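Local coordinates for protein CRISPR-associated endonuclease C2c1 (Alicyclobacillus acidoterrestris, PDB 5U31) that uses a guide RNA to recognise PAM-bearing target DNA and cleaves it with a RuvC nuclease domain as part of bacterial CRISPR immunity, at residues A[42-47]-A[101-106]; A[270-275]-A[290-295]; A[1001-1006]-A[1014-1019]. The protein carries 3 engineered substitutions. One frame throughout, in Å; residues are numbered along the deposited sequence.

Interaction 1 (A[42-47]-A[101-106]); sequences SLLRQE and RQLYEL
Arg101 reaches across to the end of the neighbouring helix, where its NH1 donates two hydrogen bonds, both markedly bent: one to the carbonyl O of Arg45 at 2.8 Å, on a lone pair in the carbonyl plane, and one to OE1 of Glu47 at 2.9 Å. The second is also a salt bridge and meets the carboxylate from above its plane, the two flat groups standing nearly perpendicular (86°). NE of Arg101 is taken by Glu105 OE2, one turn along its own helix, so the guanidinium is held between two acids. Gln46, which leaves the helix with positive phi, folds its side chain back and gives NE2 to Leu44 O at 2.7 Å. Arg45 runs alongside Tyr104, its CB over the ring centre 3.6 Å from the centroid in a CH-pi contact. Both polar ends turn to Glu233, whose OE2 accepts from Tyr104 OH and pairs with Arg45 NE, while Arg45 NH1 bonds Asn48 O. Leu44 CB meets Tyr104 CB at 3.7 Å, and its CD1 lies near Leu103 CD2. The contact joins the end of helix 17-45 to helix 93-107 within REC1, with helix 216-257 packing against Arg45 and Tyr104 and helix 66-83 against Gln46.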
loop_
_atom_site.group_PDB
_atom_site.type_symbol
_atom_site.label_atom_id
_atom_site.label_comp_id
_atom_site.label_asym_id
_atom_site.label_seq_id
_atom_site.Cartn_x
_atom_site.Cartn_y
_atom_site.Cartn_z
ATOM N N SER A 42 5.968 -24.903 -20.615
ATOM C CA SER A 42 4.592 -24.607 -21.002
ATOM C C SER A 42 4.033 -25.655 -21.954
ATOM O O SER A 42 2.825 -25.910 -21.946
ATOM C CB SER A 42 4.504 -23.219 -21.634
ATOM O OG SER A 42 5.299 -23.133 -22.802
ATOM N N LEU A 43 4.884 -26.270 -22.778
ATOM C CA LEU A 43 4.401 -27.330 -23.656
ATOM C C LEU A 43 4.134 -28.612 -22.878
ATOM O O LEU A 43 3.136 -29.297 -23.129
ATOM C CB LEU A 43 5.397 -27.578 -24.786
ATOM C CG LEU A 43 5.667 -26.365 -25.679
ATOM C CD1 LEU A 43 6.731 -26.690 -26.697
ATOM C CD2 LEU A 43 4.397 -25.916 -26.363
ATOM N N LEU A 44 5.013 -28.962 -21.934
ATOM C CA LEU A 44 4.747 -30.131 -21.099
ATOM C C LEU A 44 3.427 -29.988 -20.353
ATOM O O LEU A 44 2.725 -30.980 -20.132
ATOM C CB LEU A 44 5.888 -30.349 -20.107
ATOM C CG LEU A 44 7.285 -30.505 -20.700
ATOM C CD1 LEU A 44 8.326 -30.585 -19.597
ATOM C CD2 LEU A 44 7.345 -31.728 -21.606
ATOM N N ARG A 45 3.073 -28.755 -19.979
ATOM C CA ARG A 45 1.846 -28.495 -19.239
ATOM C C ARG A 45 0.608 -28.835 -20.061
ATOM O O ARG A 45 -0.397 -29.290 -19.500
ATOM C CB ARG A 45 1.834 -27.029 -18.810
ATOM C CG ARG A 45 0.606 -26.567 -18.077
ATOM C CD ARG A 45 0.764 -25.125 -17.645
ATOM N NE ARG A 45 -0.466 -24.606 -17.059
ATOM C CZ ARG A 45 -1.384 -23.934 -17.743
ATOM N NH1 ARG A 45 -1.201 -23.694 -19.035
ATOM N NH2 ARG A 45 -2.478 -23.500 -17.139
ATOM N N GLN A 46 0.689 -28.656 -21.380
ATOM C CA GLN A 46 -0.393 -28.899 -22.348
ATOM C C GLN A 46 -1.766 -28.506 -21.808
ATOM O O GLN A 46 -2.729 -29.275 -21.840
ATOM C CB GLN A 46 -0.380 -30.345 -22.848
ATOM C CG GLN A 46 -0.202 -31.410 -21.801
ATOM C CD GLN A 46 0.526 -32.619 -22.342
ATOM O OE1 GLN A 46 -0.068 -33.477 -22.992
ATOM N NE2 GLN A 46 1.826 -32.688 -22.083
ATOM N N GLU A 47 -1.846 -27.273 -21.322
ATOM C CA GLU A 47 -3.105 -26.610 -21.025
ATOM C C GLU A 47 -3.098 -25.254 -21.715
ATOM O O GLU A 47 -2.082 -24.826 -22.271
ATOM C CB GLU A 47 -3.319 -26.457 -19.515
ATOM C CG GLU A 47 -3.579 -27.767 -18.795
ATOM C CD GLU A 47 -3.621 -27.611 -17.288
ATOM O OE1 GLU A 47 -2.542 -27.545 -16.662
ATOM O OE2 GLU A 47 -4.736 -27.549 -16.728
ATOM N N ARG A 101 3.244 -34.775 -19.290
ATOM C CA ARG A 101 2.482 -34.144 -18.222
ATOM C C ARG A 101 2.935 -34.640 -16.856
ATOM O O ARG A 101 3.026 -33.852 -15.908
ATOM C CB ARG A 101 0.992 -34.389 -18.425
ATOM C CG ARG A 101 0.138 -33.873 -17.300
ATOM C CD ARG A 101 0.025 -32.367 -17.326
ATOM N NE ARG A 101 -0.625 -31.881 -16.114
ATOM C CZ ARG A 101 -0.909 -30.608 -15.875
ATOM N NH1 ARG A 101 -0.604 -29.680 -16.771
ATOM N NH2 ARG A 101 -1.497 -30.263 -14.739
ATOM N N GLN A 102 3.232 -35.938 -16.734
ATOM C CA GLN A 102 3.793 -36.449 -15.487
ATOM C C GLN A 102 5.073 -35.710 -15.134
ATOM O O GLN A 102 5.254 -35.259 -13.997
ATOM C CB GLN A 102 4.087 -37.941 -15.597
ATOM C CG GLN A 102 2.888 -38.844 -15.573
ATOM C CD GLN A 102 3.294 -40.296 -15.636
ATOM O OE1 GLN A 102 4.047 -40.778 -14.787
ATOM N NE2 GLN A 102 2.816 -41.000 -16.654
ATOM N N LEU A 103 5.981 -35.599 -16.104
ATOM C CA LEU A 103 7.211 -34.846 -15.896
ATOM C C LEU A 103 6.914 -33.425 -15.444
ATOM O O LEU A 103 7.541 -32.921 -14.503
ATOM C CB LEU A 103 8.036 -34.835 -17.182
ATOM C CG LEU A 103 9.373 -34.104 -17.111
ATOM C CD1 LEU A 103 10.309 -34.809 -16.155
ATOM C CD2 LEU A 103 9.986 -34.015 -18.485
ATOM N N TYR A 104 5.956 -32.765 -16.096
ATOM C CA TYR A 104 5.659 -31.380 -15.754
ATOM C C TYR A 104 5.215 -31.252 -14.306
ATOM O O TYR A 104 5.609 -30.311 -13.609
ATOM C CB TYR A 104 4.591 -30.821 -16.683
ATOM C CG TYR A 104 4.202 -29.415 -16.314
ATOM C CD1 TYR A 104 5.056 -28.353 -16.578
ATOM C CD2 TYR A 104 2.992 -29.147 -15.689
ATOM C CE1 TYR A 104 4.714 -27.064 -16.235
ATOM C CE2 TYR A 104 2.643 -27.858 -15.344
ATOM C CZ TYR A 104 3.509 -26.821 -15.619
ATOM O OH TYR A 104 3.171 -25.534 -15.280
ATOM N N GLU A 105 4.397 -32.191 -13.830
ATOM C CA GLU A 105 3.936 -32.130 -12.451
ATOM C C GLU A 105 5.050 -32.440 -11.458
ATOM O O GLU A 105 4.914 -32.116 -10.274
ATOM C CB GLU A 105 2.752 -33.075 -12.262
ATOM C CG GLU A 105 1.567 -32.728 -13.151
ATOM C CD GLU A 105 0.439 -33.743 -13.069
ATOM O OE1 GLU A 105 0.578 -34.732 -12.318
ATOM O OE2 GLU A 105 -0.591 -33.551 -13.754
ATOM N N LEU A 106 6.147 -33.057 -11.910
ATOM C CA LEU A 106 7.319 -33.210 -11.054
ATOM C C LEU A 106 8.176 -31.951 -11.048
ATOM O O LEU A 106 8.779 -31.619 -10.022
ATOM C CB LEU A 106 8.168 -34.403 -11.505
ATOM C CG LEU A 106 7.567 -35.807 -11.424
ATOM C CD1 LEU A 106 8.557 -36.831 -11.930
ATOM C CD2 LEU A 106 7.154 -36.131 -10.012
#

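Interaction 2 (A[270-275]-A[290-295]); sequences QLQQDM and HYVTGR. With nucleotides of chain C.
Gln272 and Val292 make the hydrogen bond that ties the helix to the loop: the backbone N of Val292 donates to Gln272 OE1 at 2.8 Å, almost perfectly straight (178°) although the donor stands above the carbonyl plane. OE1 also accepts from Asn366 ND2, so two donors grip this buried oxygen. Stretched out past CG (chi2 166°), the Gln272 side chain carries its amide over the Tyr291 ring. The two planes lie 16° apart, and NE2 sits above the ring centre, 3.7 Å from Tyr291 CG.

Van der Waals contacts fill in around this pair. Val292 CG2 approaches Gln272 CG at 3.9 Å, and His290 CB rests on the carbonyl O of Gln272. The His290 imidazole lies between two layers, with the carbonyl O of Met275, present as selenomethionine, toward the rim of one face and C5' of DT6 of chain C above the centre of the other.

Polar contacts to DNA come from the loop. His290 N donates to OP1 of DT6 of chain C at 3.0 Å, while Thr293 OG1 makes a weak bond to OP1 of DT5 of chain C. OP1 of DT4 of chain C approaches over a face of the Arg295 guanidinium, whose NE and NH2 bond Asn858 O and Arg860 O, NH2 also pairing with an RNA phosphate. Successive phosphates met in this way are consistent with recognition of the DNA backbone rather than of its bases by this REC1 loop.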
loop_
_atom_site.group_PDB
_atom_site.type_symbol
_atom_site.label_atom_id
_atom_site.label_comp_id
_atom_site.label_asym_id
_atom_site.label_seq_id
_atom_site.Cartn_x
_atom_site.Cartn_y
_atom_site.Cartn_z
ATOM N N GLN A 270 -35.860 -1.826 -12.821
ATOM C CA GLN A 270 -36.496 -0.774 -13.606
ATOM C C GLN A 270 -35.810 0.562 -13.370
ATOM O O GLN A 270 -35.606 1.339 -14.310
ATOM C CB GLN A 270 -37.983 -0.673 -13.258
ATOM C CG GLN A 270 -38.795 -1.926 -13.543
ATOM C CD GLN A 270 -40.252 -1.768 -13.147
ATOM O OE1 GLN A 270 -40.729 -0.654 -12.927
ATOM N NE2 GLN A 270 -40.968 -2.884 -13.052
ATOM N N LEU A 271 -35.438 0.840 -12.118
ATOM C CA LEU A 271 -34.743 2.084 -11.809
ATOM C C LEU A 271 -33.424 2.162 -12.562
ATOM O O LEU A 271 -33.118 3.172 -13.204
ATOM C CB LEU A 271 -34.509 2.190 -10.299
ATOM C CG LEU A 271 -34.625 3.553 -9.604
ATOM C CD1 LEU A 271 -33.812 3.568 -8.309
ATOM C CD2 LEU A 271 -34.191 4.691 -10.508
ATOM N N GLN A 272 -32.636 1.088 -12.509
ATOM C CA GLN A 272 -31.302 1.121 -13.093
ATOM C C GLN A 272 -31.351 1.262 -14.606
ATOM O O GLN A 272 -30.442 1.856 -15.199
ATOM C CB GLN A 272 -30.526 -0.127 -12.676
ATOM C CG GLN A 272 -30.108 -0.089 -11.212
ATOM C CD GLN A 272 -29.654 -1.431 -10.682
ATOM O OE1 GLN A 272 -29.092 -1.517 -9.588
ATOM N NE2 GLN A 272 -29.904 -2.492 -11.447
ATOM N N GLN A 273 -32.394 0.739 -15.249
ATOM C CA GLN A 273 -32.570 0.966 -16.676
ATOM C C GLN A 273 -33.321 2.256 -16.969
ATOM O O GLN A 273 -33.193 2.792 -18.075
ATOM C CB GLN A 273 -33.297 -0.218 -17.323
ATOM C CG GLN A 273 -33.104 -0.284 -18.829
ATOM C CD GLN A 273 -33.201 -1.693 -19.370
ATOM O OE1 GLN A 273 -34.256 -2.325 -19.305
ATOM N NE2 GLN A 273 -32.091 -2.199 -19.905
ATOM N N ASP A 274 -34.096 2.760 -16.008
ATOM C CA ASP A 274 -34.682 4.090 -16.145
ATOM C C ASP A 274 -33.590 5.130 -16.359
ATOM O O ASP A 274 -33.597 5.868 -17.351
ATOM C CB ASP A 274 -35.511 4.422 -14.899
ATOM C CG ASP A 274 -36.412 5.633 -15.087
ATOM O OD1 ASP A 274 -37.593 5.551 -14.689
ATOM O OD2 ASP A 274 -35.952 6.661 -15.629
HETATM N N MSE A 275 -32.629 5.183 -15.444
HETATM C CA MSE A 275 -31.559 6.170 -15.510
HETATM C C MSE A 275 -30.591 5.850 -16.646
HETATM O O MSE A 275 -29.914 6.738 -17.162
HETATM C CB MSE A 275 -30.826 6.240 -14.168
HETATM C CG MSE A 275 -31.766 6.524 -12.997
HETATM SE SE MSE A 275 -31.038 6.123 -11.229
HETATM C CE MSE A 275 -30.110 7.801 -10.883
ATOM N N HIS A 290 -24.971 2.038 -14.745
ATOM C CA HIS A 290 -25.991 2.761 -13.989
ATOM C C HIS A 290 -26.581 1.941 -12.849
ATOM O O HIS A 290 -27.599 2.340 -12.271
ATOM C CB HIS A 290 -27.118 3.271 -14.894
ATOM C CG HIS A 290 -26.683 4.323 -15.862
ATOM N ND1 HIS A 290 -26.426 4.054 -17.189
ATOM C CD2 HIS A 290 -26.451 5.647 -15.695
ATOM C CE1 HIS A 290 -26.060 5.166 -17.800
ATOM N NE2 HIS A 290 -26.065 6.146 -16.915
ATOM N N TYR A 291 -25.970 0.811 -12.505
ATOM C CA TYR A 291 -26.455 0.016 -11.390
ATOM C C TYR A 291 -26.269 0.772 -10.081
ATOM O O TYR A 291 -25.355 1.584 -9.930
ATOM C CB TYR A 291 -25.733 -1.328 -11.334
ATOM C CG TYR A 291 -26.323 -2.388 -12.241
ATOM C CD1 TYR A 291 -26.372 -3.717 -11.845
ATOM C CD2 TYR A 291 -26.843 -2.058 -13.485
ATOM C CE1 TYR A 291 -26.912 -4.691 -12.665
ATOM C CE2 TYR A 291 -27.384 -3.027 -14.316
ATOM C CZ TYR A 291 -27.416 -4.341 -13.899
ATOM O OH TYR A 291 -27.955 -5.310 -14.717
ATOM N N VAL A 292 -27.153 0.498 -9.127
ATOM C CA VAL A 292 -27.120 1.199 -7.846
ATOM C C VAL A 292 -25.936 0.679 -7.037
ATOM O O VAL A 292 -25.933 -0.474 -6.597
ATOM C CB VAL A 292 -28.433 1.028 -7.080
ATOM C CG1 VAL A 292 -28.300 1.609 -5.688
ATOM C CG2 VAL A 292 -29.561 1.701 -7.831
ATOM N N THR A 293 -24.937 1.531 -6.824
ATOM C CA THR A 293 -23.762 1.190 -6.033
ATOM C C THR A 293 -23.798 1.915 -4.692
ATOM O O THR A 293 -24.574 2.849 -4.479
ATOM C CB THR A 293 -22.471 1.537 -6.787
ATOM O OG1 THR A 293 -22.337 2.959 -6.886
ATOM C CG2 THR A 293 -22.499 0.943 -8.183
ATOM N N GLY A 294 -22.935 1.463 -3.776
ATOM C CA GLY A 294 -22.860 2.085 -2.466
ATOM C C GLY A 294 -22.345 3.510 -2.504
ATOM O O GLY A 294 -22.699 4.325 -1.645
ATOM N N ARG A 295 -21.506 3.831 -3.491
ATOM C CA ARG A 295 -20.980 5.186 -3.617
ATOM C C ARG A 295 -22.092 6.193 -3.882
ATOM O O ARG A 295 -22.103 7.285 -3.303
ATOM C CB ARG A 295 -19.931 5.223 -4.728
ATOM C CG ARG A 295 -19.676 6.585 -5.327
ATOM C CD ARG A 295 -18.416 6.557 -6.175
ATOM N NE ARG A 295 -17.221 6.441 -5.346
ATOM C CZ ARG A 295 -15.994 6.724 -5.764
ATOM N NH1 ARG A 295 -15.797 7.139 -7.005
ATOM N NH2 ARG A 295 -14.968 6.600 -4.935
ATOM P P DT C 6 -21.892 4.097 -13.679
ATOM O OP1 DT C 6 -22.305 2.679 -13.637
ATOM O OP2 DT C 6 -20.654 4.531 -12.993
ATOM O "O5'" DT C 6 -21.800 4.549 -15.208
ATOM C "C5'" DT C 6 -22.881 4.283 -16.094
ATOM C "C4'" DT C 6 -22.623 4.905 -17.453
ATOM O "O4'" DT C 6 -22.684 6.342 -17.340
ATOM C "C3'" DT C 6 -21.250 4.614 -18.039
ATOM O "O3'" DT C 6 -21.283 3.388 -18.759
ATOM C "C2'" DT C 6 -21.043 5.800 -18.975
ATOM C "C1'" DT C 6 -21.777 6.933 -18.254
ATOM N N1 DT C 6 -20.864 7.848 -17.514
ATOM C C2 DT C 6 -20.506 9.037 -18.094
ATOM O O2 DT C 6 -20.907 9.391 -19.187
ATOM N N3 DT C 6 -19.657 9.806 -17.349
ATOM C C4 DT C 6 -19.137 9.511 -16.104
ATOM O O4 DT C 6 -18.379 10.271 -15.513
ATOM C C5 DT C 6 -19.548 8.245 -15.549
ATOM C C7 DT C 6 -19.047 7.817 -14.202
ATOM C C6 DT C 6 -20.383 7.481 -16.273
ATOM P P DT C 5 -21.251 6.864 -8.835
ATOM O OP1 DT C 5 -21.521 5.503 -8.329
ATOM O OP2 DT C 5 -19.854 7.316 -9.009
ATOM O "O5'" DT C 5 -22.022 7.009 -10.222
ATOM C "C5'" DT C 5 -23.368 6.569 -10.339
ATOM C "C4'" DT C 5 -23.870 6.802 -11.749
ATOM O "O4'" DT C 5 -24.014 8.220 -11.980
ATOM C "C3'" DT C 5 -22.921 6.342 -12.835
ATOM O "O3'" DT C 5 -23.104 4.968 -13.090
ATOM C "C2'" DT C 5 -23.361 7.194 -14.018
ATOM C "C1'" DT C 5 -23.722 8.513 -13.337
ATOM N N1 DT C 5 -22.633 9.528 -13.386
ATOM C C2 DT C 5 -22.591 10.417 -14.433
ATOM O O2 DT C 5 -23.404 10.420 -15.338
ATOM N N3 DT C 5 -21.555 11.311 -14.385
ATOM C C4 DT C 5 -20.577 11.401 -13.411
ATOM O O4 DT C 5 -19.681 12.238 -13.455
ATOM C C5 DT C 5 -20.679 10.439 -12.343
ATOM C C7 DT C 5 -19.673 10.439 -11.231
ATOM C C6 DT C 5 -21.690 9.560 -12.380
ATOM P P DT C 4 -18.469 10.745 -5.342
ATOM O OP1 DT C 4 -18.149 9.482 -4.645
ATOM O OP2 DT C 4 -17.429 11.414 -6.159
ATOM O "O5'" DT C 4 -19.765 10.537 -6.257
ATOM C "C5'" DT C 4 -20.966 10.042 -5.675
ATOM C "C4'" DT C 4 -22.092 10.015 -6.691
ATOM O "O4'" DT C 4 -22.428 11.368 -7.074
ATOM C "C3'" DT C 4 -21.763 9.312 -7.997
ATOM O "O3'" DT C 4 -21.997 7.908 -7.867
ATOM C "C2'" DT C 4 -22.753 9.958 -8.958
ATOM C "C1'" DT C 4 -22.827 11.395 -8.435
ATOM N N1 DT C 4 -21.947 12.350 -9.181
ATOM C C2 DT C 4 -22.379 12.857 -10.380
ATOM O O2 DT C 4 -23.457 12.575 -10.873
ATOM N N3 DT C 4 -21.504 13.714 -10.989
ATOM C C4 DT C 4 -20.263 14.107 -10.530
ATOM O O4 DT C 4 -19.548 14.885 -11.155
ATOM C C5 DT C 4 -19.863 13.537 -9.267
ATOM C C7 DT C 4 -18.535 13.888 -8.670
ATOM C C6 DT C 4 -20.714 12.696 -8.659
#

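Interaction 3 (A[1001-1006]-A[1014-1019]); sequences RCDWGE and IPRLTG
A beta hairpin of the Nuc-II domain, made by strands 999-1006 and 1011-1015, brings Asp1003 and Ile1014 together as an antiparallel hydrogen-bonded pair. Ile1014 N donates to Asp1003 O at 2.7 Å, and Asp1003 N returns a bond to Ile1014 O at 3.0 Å. Cys1002 and Pro1015 form the adjoining non-hydrogen-bonded pair, with their CA atoms 4.0 Å apart. Here the proline can offer no amide hydrogen, and none is needed across the pair. Cys1002 SG lies against the proline ring, 3.8 Å from Pro1015 CB, and Phe1031 covers both residues. Beyond the strand end, Arg1016 N still reaches Arg1001 O at 2.6 Å in a nearly straight bond, which adds one more backbone bond past the strand.

The hairpin lies at one side of an antiparallel sheet: strand 1011-1015 is outermost within the chain, while 999-1006 pairs on its other side with strand 1076-1079, through Cys1002 and Val1076. On the face that carries Asp1003 and Ile1014, the Arg1016 side chain is stretched out along its length (chi2 -171°, chi3 -180°) and grips the Asp1003 carboxylate side-on. NE meets OD1 at 2.8 Å and NH2 meets OD2 at 3.0 Å, each on a syn lone pair. Carboxylate and guanidinium are nearly coplanar, 12° apart, as expected for a two-pronged salt bridge, and the two bonds together fix the rotation of both groups. Arg1001 runs beside Arg1016 in the same direction and lays its CD over a face of that guanidinium, 3.7 Å from NH1. The like charges would be eased, at least in part, by the Asp1003 carboxylate, and Arg1001 NE is bound by the hydroxyl of Ser1075.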
loop_
_atom_site.group_PDB
_atom_site.type_symbol
_atom_site.label_atom_id
_atom_site.label_comp_id
_atom_site.label_asym_id
_atom_site.label_seq_id
_atom_site.Cartn_x
_atom_site.Cartn_y
_atom_site.Cartn_z
ATOM N N ARG A 1001 -23.300 -4.044 19.389
ATOM C CA ARG A 1001 -24.353 -4.141 18.384
ATOM C C ARG A 1001 -25.429 -5.101 18.867
ATOM O O ARG A 1001 -25.121 -6.207 19.319
ATOM C CB ARG A 1001 -23.806 -4.617 17.041
ATOM C CG ARG A 1001 -23.695 -3.516 16.021
ATOM C CD ARG A 1001 -24.347 -3.889 14.706
ATOM N NE ARG A 1001 -24.816 -2.693 14.020
ATOM C CZ ARG A 1001 -24.030 -1.849 13.357
ATOM N NH1 ARG A 1001 -22.721 -2.070 13.277
ATOM N NH2 ARG A 1001 -24.557 -0.781 12.774
ATOM N N CYS A 1002 -26.686 -4.683 18.757
ATOM C CA CYS A 1002 -27.784 -5.444 19.330
ATOM C C CYS A 1002 -28.947 -5.497 18.354
ATOM O O CYS A 1002 -29.084 -4.654 17.465
ATOM C CB CYS A 1002 -28.231 -4.843 20.663
ATOM S SG CYS A 1002 -26.895 -4.740 21.869
ATOM N N ASP A 1003 -29.781 -6.517 18.533
ATOM C CA ASP A 1003 -31.008 -6.693 17.774
ATOM C C ASP A 1003 -32.154 -6.901 18.751
ATOM O O ASP A 1003 -31.983 -7.517 19.806
ATOM C CB ASP A 1003 -30.924 -7.893 16.812
ATOM C CG ASP A 1003 -29.701 -7.842 15.904
ATOM O OD1 ASP A 1003 -28.641 -8.380 16.293
ATOM O OD2 ASP A 1003 -29.803 -7.276 14.796
ATOM N N TRP A 1004 -33.326 -6.382 18.395
ATOM C CA TRP A 1004 -34.493 -6.523 19.254
ATOM C C TRP A 1004 -35.005 -7.965 19.259
ATOM O O TRP A 1004 -34.723 -8.760 18.358
ATOM C CB TRP A 1004 -35.611 -5.584 18.801
ATOM C CG TRP A 1004 -35.369 -4.142 19.111
ATOM C CD1 TRP A 1004 -34.910 -3.183 18.255
ATOM C CD2 TRP A 1004 -35.589 -3.489 20.364
ATOM N NE1 TRP A 1004 -34.829 -1.973 18.902
ATOM C CE2 TRP A 1004 -35.241 -2.135 20.198
ATOM C CE3 TRP A 1004 -36.046 -3.921 21.613
ATOM C CZ2 TRP A 1004 -35.335 -1.209 21.233
ATOM C CZ3 TRP A 1004 -36.141 -3.001 22.638
ATOM C CH2 TRP A 1004 -35.787 -1.660 22.443
ATOM N N GLY A 1005 -35.778 -8.292 20.289
ATOM C CA GLY A 1005 -36.348 -9.618 20.404
ATOM C C GLY A 1005 -37.074 -9.784 21.722
ATOM O O GLY A 1005 -37.081 -8.894 22.579
ATOM N N GLU A 1006 -37.699 -10.951 21.861
ATOM C CA GLU A 1006 -38.373 -11.347 23.089
ATOM C C GLU A 1006 -37.486 -12.305 23.868
ATOM O O GLU A 1006 -36.875 -13.209 23.291
ATOM C CB GLU A 1006 -39.715 -12.019 22.791
ATOM C CG GLU A 1006 -40.692 -11.172 22.001
ATOM C CD GLU A 1006 -41.906 -11.965 21.556
ATOM O OE1 GLU A 1006 -42.518 -11.594 20.532
ATOM O OE2 GLU A 1006 -42.241 -12.965 22.226
ATOM N N ILE A 1014 -30.805 -7.736 22.183
ATOM C CA ILE A 1014 -29.986 -8.939 22.286
ATOM C C ILE A 1014 -28.641 -8.640 21.629
ATOM O O ILE A 1014 -28.586 -8.485 20.398
ATOM C CB ILE A 1014 -30.667 -10.147 21.633
ATOM C CG1 ILE A 1014 -32.007 -10.426 22.316
ATOM C CG2 ILE A 1014 -29.757 -11.366 21.703
ATOM C CD1 ILE A 1014 -32.791 -11.547 21.682
ATOM N N PRO A 1015 -27.552 -8.560 22.389
ATOM C CA PRO A 1015 -26.264 -8.184 21.794
ATOM C C PRO A 1015 -25.732 -9.261 20.866
ATOM O O PRO A 1015 -25.814 -10.457 21.156
ATOM C CB PRO A 1015 -25.356 -8.004 23.014
ATOM C CG PRO A 1015 -25.952 -8.910 24.044
ATOM C CD PRO A 1015 -27.439 -8.830 23.832
ATOM N N ARG A 1016 -25.187 -8.819 19.736
ATOM C CA ARG A 1016 -24.547 -9.731 18.800
ATOM C C ARG A 1016 -23.249 -10.260 19.392
ATOM O O ARG A 1016 -22.414 -9.488 19.872
ATOM C CB ARG A 1016 -24.280 -9.027 17.470
ATOM C CG ARG A 1016 -25.545 -8.585 16.750
ATOM C CD ARG A 1016 -25.254 -8.079 15.344
ATOM N NE ARG A 1016 -26.467 -7.651 14.652
ATOM C CZ ARG A 1016 -26.476 -7.085 13.449
ATOM N NH1 ARG A 1016 -25.337 -6.880 12.808
ATOM N NH2 ARG A 1016 -27.622 -6.721 12.888
ATOM N N LEU A 1017 -23.081 -11.579 19.356
ATOM C CA LEU A 1017 -21.899 -12.234 19.916
ATOM C C LEU A 1017 -20.819 -12.285 18.841
ATOM O O LEU A 1017 -20.855 -13.130 17.943
ATOM C CB LEU A 1017 -22.254 -13.625 20.427
ATOM C CG LEU A 1017 -22.709 -13.749 21.886
ATOM C CD1 LEU A 1017 -23.612 -12.600 22.310
ATOM C CD2 LEU A 1017 -23.394 -15.087 22.124
ATOM N N THR A 1018 -19.850 -11.375 18.932
ATOM C CA THR A 1018 -18.748 -11.279 17.978
ATOM C C THR A 1018 -17.438 -11.488 18.725
ATOM O O THR A 1018 -17.007 -10.616 19.488
ATOM C CB THR A 1018 -18.757 -9.929 17.263
ATOM O OG1 THR A 1018 -19.982 -9.782 16.534
ATOM C CG2 THR A 1018 -17.576 -9.822 16.303
ATOM N N GLY A 1019 -16.800 -12.627 18.499
ATOM C CA GLY A 1019 -15.584 -12.964 19.204
ATOM C C GLY A 1019 -15.859 -13.541 20.582
ATOM O O GLY A 1019 -16.919 -13.347 21.178
#

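The three contacts follow one another along the chain, each closing before the next opens, and none touches another. Interactions 1 and 2 both belong to the REC1 domain, yet their centres lie about 47 Å apart: the first joins two helices near the start of the domain, the second a helix and a loop on the DNA. Interaction 3 belongs to the Nuc-II domain, in the nuclease lobe, its centre about 33 Å from that of interaction 2 and about 54 Å from that of interaction 1. Interactions 2 and 3, on different lobes, approach to about 15 Å between nearest atoms. The guide RNA binds in a central channel between the REC and NUC lobes.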